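Local coordinates for protein 4-amino-4-deoxy-L-arabinose transferase or related glycosyltransferases of PMT family (Cupriavidus metallidurans, PDB 5EZM) that probably transfers 4-amino-4-deoxy-L-arabinose to lipid A, as a zinc-binding membrane glycosyltransferase of the GT-C fold, at residues 118-121 / 122-126; 170-173 / 174-178. All coordinates share one frame; numbering follows the deposited sequence.

Contact 1: 118-121 / 122-126; sequences GLLG and IGVSM. With MPG ([(Z)-octadec-9-enyl] (2R)-2,3-bis(oxidanyl)propanoate), chain F.
L120 and V124 meet one turn apart on helix 112-133 through single methyls, L120 CD1 lying 3.9 Å from V124 CG1, and the two side chains slant across each other. With CG anti to the backbone N (chi1 -172°), the L120 branch bends at chi2 so that its end returns toward V124 although its CB points away.

The backbone bonds repeat at i to i+4, the mark of an alpha-helix, here a predicted transmembrane one in the membrane domain of this GT-C protein. I122 N donates to G118 O at 3.0 Å, G123 N to L119 O at 2.9 Å and V124 N to L120 O at 2.9 Å. S125 N and OG both reach G121 O, a pairing whose detail is doubtful because that oxygen is crowded in the model.

The lipid MPG runs along the same flank by apolar contact. Its C3 lies 3.8 Å from L120 CA, and C7 approaches G123 CA at 3.7 Å, where the lack of a side chain lets the hydrocarbon lie against the backbone. Elsewhere around the helix, the L119 side chain packs on L42, W45 and F46 of helix 31-47, and I122 on L145 of helix 135-147.

Contact 2: 170-173 / 174-178; sequences CVLA and FMLMG. With DSL (mono-trans, octa-cis decaprenyl-phosphate), chain C.
C170 and F174 turn their side chains the same way, SG and CG each lying anti to their own carbonyl carbon (chi1 -78° and -65°), which carries the phenyl ring back along helix 160-178 over the preceding turn. The ring presents one face to C170: C170 CA stands above the ring centre, and C170 O lies over the same face, nearer CG. On the CE2 side of the ring, C170 CB is 3.7 Å from F174 CE2, and the sulfur lies nearest CZ. The sulfur makes a Cys sulfur-aromatic contact, with C170 SG 4.6 Å from the F174 ring centroid and 40° off the normal, an oblique approach.

A second pair, L172 and L176, meets more loosely, L172 CD1 lying 4.2 Å from L176 CG. Beneath these side chains runs regular alpha-helical bonding. F174 N donates to C170 O at 2.9 Å, while M175 N reaches V171 O at 3.0 Å. L176 N bonds to L172 O and M177 N to A173 O in the same i to i+4 pattern.

V171, L172 and M175 form part of the decaprenyl-phosphate pocket. A methyl branch of the polyprenyl chain, C23, comes 3.5 Å from M175 CB and 3.7 Å from V171 CG1. The contact therefore belongs to the wall of an observed polyprenyl-lipid site.

Around this helix, V171 touches A198 and M199 of helix 185-206, and the F174 ring meets the ring of W191 on that same neighbouring helix. L172 and L176 face helices 323-339 and 352-365, while C170 and A173 pack on helix 112-133.

From the N terminus, contact 1 comes first on helix 112-133 and contact 2 follows on helix 160-178. Each joins adjoining turns of a single helix, so neither closes a loop; they lie in series without nesting or crossing. Between the two helices the chain passes through helices 135-147 and 149-155, yet the contact centres are only 12 Å apart and the two helices touch: L120 CD2 lies 3.7 Å from C170 SG, and the backbone V124 O lies 3.4 Å from A173 CB. This packing ties helix 112-133, with MPG along its flank, to helix 160-178, which lines the decaprenyl-phosphate pocket.

Contact 1: 118-121 / 122-126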
ATOM      1  N   GLY A 118      -1.528  -7.381  -4.959  1.00 59.00           N
ATOM      2  CA  GLY A 118      -2.691  -7.977  -4.319  1.00 57.97           C
ATOM      3  C   GLY A 118      -3.133  -9.253  -5.007  1.00 57.86           C
ATOM      4  O   GLY A 118      -3.327 -10.292  -4.362  1.00 60.43           O
ATOM      5  N   LEU A 119      -3.287  -9.196  -6.336  1.00 55.62           N
ATOM      6  CA  LEU A 119      -3.628 -10.404  -7.080  1.00 56.81           C
ATOM      7  C   LEU A 119      -2.602 -11.504  -6.843  1.00 57.87           C
ATOM      8  O   LEU A 119      -2.959 -12.679  -6.703  1.00 58.20           O
ATOM      9  CB  LEU A 119      -3.737 -10.095  -8.571  1.00 58.53           C
ATOM     10  CG  LEU A 119      -4.861  -9.151  -8.990  1.00 58.28           C
ATOM     11  CD1 LEU A 119      -4.845  -8.947 -10.498  1.00 56.91           C
ATOM     12  CD2 LEU A 119      -6.203  -9.695  -8.525  1.00 58.54           C
ATOM     13  N   LEU A 120      -1.321 -11.136  -6.777  1.00 58.33           N
ATOM     14  CA  LEU A 120      -0.267 -12.121  -6.569  1.00 57.84           C
ATOM     15  C   LEU A 120      -0.406 -12.796  -5.211  1.00 58.66           C
ATOM     16  O   LEU A 120      -0.284 -14.023  -5.103  1.00 59.38           O
ATOM     17  CB  LEU A 120       1.099 -11.450  -6.703  1.00 56.82           C
ATOM     18  CG  LEU A 120       2.312 -12.376  -6.711  1.00 58.08           C
ATOM     19  CD1 LEU A 120       2.165 -13.424  -7.805  1.00 61.18           C
ATOM     20  CD2 LEU A 120       3.589 -11.581  -6.898  1.00 55.25           C
ATOM     21  N   GLY A 121      -0.662 -12.008  -4.165  1.00 59.01           N
ATOM     22  CA  GLY A 121      -0.873 -12.589  -2.849  1.00 59.83           C
ATOM     23  C   GLY A 121      -2.058 -13.533  -2.817  1.00 59.97           C
ATOM     24  O   GLY A 121      -1.976 -14.630  -2.250  1.00 61.24           O
ATOM     25  N   ILE A 122      -3.175 -13.126  -3.430  1.00 58.61           N
ATOM     26  CA  ILE A 122      -4.323 -14.027  -3.533  1.00 60.65           C
ATOM     27  C   ILE A 122      -3.911 -15.329  -4.207  1.00 62.54           C
ATOM     28  O   ILE A 122      -4.104 -16.423  -3.663  1.00 62.54           O
ATOM     29  CB  ILE A 122      -5.479 -13.351  -4.291  1.00 59.77           C
ATOM     30  CG1 ILE A 122      -6.008 -12.149  -3.511  1.00 60.28           C
ATOM     31  CG2 ILE A 122      -6.589 -14.359  -4.554  1.00 59.38           C
ATOM     32  CD1 ILE A 122      -7.135 -11.416  -4.216  1.00 59.79           C
ATOM     33  N   GLY A 123      -3.312 -15.222  -5.393  1.00 64.04           N
ATOM     34  CA  GLY A 123      -2.928 -16.366  -6.193  1.00 65.48           C
ATOM     35  C   GLY A 123      -2.015 -17.350  -5.493  1.00 67.86           C
ATOM     36  O   GLY A 123      -2.367 -18.524  -5.349  1.00 73.22           O
ATOM     37  N   VAL A 124      -0.842 -16.891  -5.048  1.00 64.11           N
ATOM     38  CA  VAL A 124       0.093 -17.814  -4.411  1.00 63.55           C
ATOM     39  C   VAL A 124      -0.457 -18.310  -3.080  1.00 65.56           C
ATOM     40  O   VAL A 124      -0.193 -19.455  -2.679  1.00 69.32           O
ATOM     41  CB  VAL A 124       1.478 -17.159  -4.253  1.00 62.03           C
ATOM     42  CG1 VAL A 124       1.997 -16.699  -5.606  1.00 62.62           C
ATOM     43  CG2 VAL A 124       1.429 -16.003  -3.266  1.00 59.51           C
ATOM     44  N   SER A 125      -1.242 -17.481  -2.382  1.00 62.60           N
ATOM     45  CA  SER A 125      -1.830 -17.922  -1.123  1.00 61.99           C
ATOM     46  C   SER A 125      -2.761 -19.108  -1.341  1.00 62.56           C
ATOM     47  O   SER A 125      -2.649 -20.134  -0.658  1.00 66.40           O
ATOM     48  CB  SER A 125      -2.569 -16.768  -0.452  1.00 60.19           C
ATOM     49  OG  SER A 125      -1.659 -15.796   0.027  1.00 61.21           O
ATOM     50  N   MET A 126      -3.679 -18.999  -2.299  1.00 59.90           N
ATOM     51  CA  MET A 126      -4.544 -20.144  -2.534  1.00 66.12           C
ATOM     52  C   MET A 126      -3.845 -21.257  -3.306  1.00 71.54           C
ATOM     53  O   MET A 126      -4.379 -22.371  -3.378  1.00 74.19           O
ATOM     54  CB  MET A 126      -5.836 -19.714  -3.238  1.00 66.57           C
ATOM     55  CG  MET A 126      -5.670 -18.919  -4.509  1.00 66.64           C
ATOM     56  SD  MET A 126      -7.247 -18.160  -4.973  1.00 67.26           S
ATOM     57  CE  MET A 126      -8.268 -19.608  -5.235  1.00 67.84           C
TER
HETATM   58  C2  MPG F 605      -0.409 -11.572 -11.443  1.00 78.91           C
HETATM   59  C3  MPG F 605      -0.574 -12.567 -10.301  1.00 81.08           C
HETATM   60  C4  MPG F 605      -1.275 -13.850 -10.724  1.00 81.36           C
HETATM   61  C5  MPG F 605      -1.363 -14.854  -9.564  1.00 81.72           C
HETATM   62  C6  MPG F 605      -1.110 -16.304 -10.007  1.00 81.54           C
HETATM   63  C7  MPG F 605      -0.538 -17.169  -8.870  1.00 81.65           C
HETATM   64  C8  MPG F 605      -0.559 -18.678  -9.207  1.00 81.56           C
HETATM   65  C1  MPG F 605       0.590 -10.463 -11.101  1.00 77.49           C

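Contact 2: 170-173 / 174-178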
ATOM      1  N   CYS A 170       4.722 -14.292  -1.431  1.00 68.79           N
ATOM      2  CA  CYS A 170       5.444 -15.275  -2.232  1.00 71.41           C
ATOM      3  C   CYS A 170       6.497 -16.002  -1.401  1.00 72.19           C
ATOM      4  O   CYS A 170       6.740 -17.194  -1.613  1.00 74.78           O
ATOM      5  CB  CYS A 170       6.084 -14.611  -3.449  1.00 72.55           C
ATOM      6  SG  CYS A 170       4.927 -14.270  -4.788  1.00 72.81           S
ATOM      7  N   VAL A 171       7.136 -15.306  -0.454  1.00 70.11           N
ATOM      8  CA  VAL A 171       8.082 -15.979   0.437  1.00 71.21           C
ATOM      9  C   VAL A 171       7.383 -17.096   1.203  1.00 71.19           C
ATOM     10  O   VAL A 171       7.823 -18.256   1.199  1.00 72.77           O
ATOM     11  CB  VAL A 171       8.736 -14.971   1.401  1.00 71.51           C
ATOM     12  CG1 VAL A 171       9.727 -15.678   2.311  1.00 72.45           C
ATOM     13  CG2 VAL A 171       9.419 -13.853   0.632  1.00 71.63           C
ATOM     14  N   LEU A 172       6.272 -16.762   1.867  1.00 69.22           N
ATOM     15  CA  LEU A 172       5.546 -17.751   2.656  1.00 67.41           C
ATOM     16  C   LEU A 172       5.016 -18.878   1.781  1.00 70.41           C
ATOM     17  O   LEU A 172       5.232 -20.061   2.072  1.00 73.96           O
ATOM     18  CB  LEU A 172       4.402 -17.077   3.410  1.00 62.86           C
ATOM     19  CG  LEU A 172       3.474 -18.032   4.163  1.00 62.52           C
ATOM     20  CD1 LEU A 172       4.228 -18.714   5.286  1.00 64.98           C
ATOM     21  CD2 LEU A 172       2.251 -17.301   4.693  1.00 61.20           C
ATOM     22  N   ALA A 173       4.318 -18.530   0.696  1.00 70.29           N
ATOM     23  CA  ALA A 173       3.697 -19.549  -0.146  1.00 69.10           C
ATOM     24  C   ALA A 173       4.738 -20.473  -0.759  1.00 70.95           C
ATOM     25  O   ALA A 173       4.546 -21.693  -0.801  1.00 73.93           O
ATOM     26  CB  ALA A 173       2.859 -18.892  -1.240  1.00 67.90           C
ATOM     27  N   PHE A 174       5.850 -19.914  -1.244  1.00 69.34           N
ATOM     28  CA  PHE A 174       6.887 -20.756  -1.830  1.00 72.73           C
ATOM     29  C   PHE A 174       7.533 -21.643  -0.774  1.00 75.94           C
ATOM     30  O   PHE A 174       7.860 -22.804  -1.046  1.00 77.56           O
ATOM     31  CB  PHE A 174       7.940 -19.896  -2.531  1.00 73.45           C
ATOM     32  CG  PHE A 174       7.413 -19.137  -3.719  1.00 73.42           C
ATOM     33  CD1 PHE A 174       6.223 -19.507  -4.326  1.00 73.41           C
ATOM     34  CD2 PHE A 174       8.107 -18.051  -4.226  1.00 73.32           C
ATOM     35  CE1 PHE A 174       5.737 -18.806  -5.412  1.00 72.58           C
ATOM     36  CE2 PHE A 174       7.627 -17.347  -5.313  1.00 71.86           C
ATOM     37  CZ  PHE A 174       6.440 -17.725  -5.907  1.00 71.76           C
ATOM     38  N   MET A 175       7.713 -21.118   0.441  1.00 77.71           N
ATOM     39  CA  MET A 175       8.232 -21.948   1.522  1.00 80.11           C
ATOM     40  C   MET A 175       7.294 -23.111   1.823  1.00 81.57           C
ATOM     41  O   MET A 175       7.747 -24.242   2.037  1.00 87.54           O
ATOM     42  CB  MET A 175       8.458 -21.103   2.773  1.00 80.90           C
ATOM     43  CG  MET A 175       8.819 -21.903   4.017  1.00 84.23           C
ATOM     44  SD  MET A 175      10.365 -22.822   3.861  1.00 88.38           S
ATOM     45  CE  MET A 175      10.573 -23.410   5.540  1.00 90.65           C
ATOM     46  N   LEU A 176       5.982 -22.858   1.834  1.00 75.65           N
ATOM     47  CA  LEU A 176       5.036 -23.941   2.092  1.00 75.16           C
ATOM     48  C   LEU A 176       5.026 -24.952   0.952  1.00 76.88           C
ATOM     49  O   LEU A 176       4.950 -26.161   1.193  1.00 77.78           O
ATOM     50  CB  LEU A 176       3.634 -23.379   2.323  1.00 72.97           C
ATOM     51  CG  LEU A 176       3.460 -22.454   3.530  1.00 72.89           C
ATOM     52  CD1 LEU A 176       1.998 -22.073   3.714  1.00 71.69           C
ATOM     53  CD2 LEU A 176       4.014 -23.090   4.792  1.00 74.65           C
ATOM     54  N   MET A 177       5.106 -24.480  -0.296  1.00 78.05           N
ATOM     55  CA  MET A 177       5.136 -25.394  -1.434  1.00 78.61           C
ATOM     56  C   MET A 177       6.377 -26.275  -1.401  1.00 79.96           C
ATOM     57  O   MET A 177       6.311 -27.467  -1.726  1.00 80.67           O
ATOM     58  CB  MET A 177       5.082 -24.612  -2.747  1.00 79.16           C
ATOM     59  CG  MET A 177       3.796 -23.832  -2.984  1.00 79.99           C
ATOM     60  SD  MET A 177       2.355 -24.886  -3.232  1.00 84.55           S
ATOM     61  CE  MET A 177       2.855 -25.839  -4.666  1.00 86.18           C
ATOM     62  N   GLY A 178       7.520 -25.705  -1.010  1.00 80.03           N
ATOM     63  CA  GLY A 178       8.762 -26.459  -1.005  1.00 82.49           C
ATOM     64  C   GLY A 178       8.874 -27.478   0.108  1.00 86.09           C
ATOM     65  O   GLY A 178       9.707 -28.383   0.020  1.00 88.50           O
TER
HETATM   66  C21 DSL C 602       8.597 -18.492   7.400  1.00 81.97           C
HETATM   67  C22 DSL C 602       9.369 -18.478   6.092  1.00 82.64           C
HETATM   68  C23 DSL C 602       8.636 -18.222   4.780  1.00 84.58           C
HETATM   69  C24 DSL C 602      10.694 -18.690   6.097  1.00 81.65           C
HETATM   70  C25 DSL C 602      11.492 -18.675   4.769  1.00 80.59           C
HETATM   71  C26 DSL C 602      12.786 -17.843   4.991  1.00 80.40           C
HETATM   72  C27 DSL C 602      14.041 -18.714   4.643  1.00 81.00           C
HETATM   73  C28 DSL C 602      13.910 -19.891   3.646  1.00 81.50           C
HETATM   74  C29 DSL C 602      15.231 -18.436   5.212  1.00 82.52           C
HETATM   75  C30 DSL C 602      15.359 -17.255   6.208  1.00 83.52           C
HETATM   76  C31 DSL C 602      16.520 -17.532   7.222  1.00 83.68           C
HETATM   77  C32 DSL C 602      17.505 -16.310   7.254  1.00 83.34           C
HETATM   78  C33 DSL C 602      18.578 -16.152   6.160  1.00 82.79           C
HETATM   79  C34 DSL C 602      17.421 -15.399   8.253  1.00 83.61           C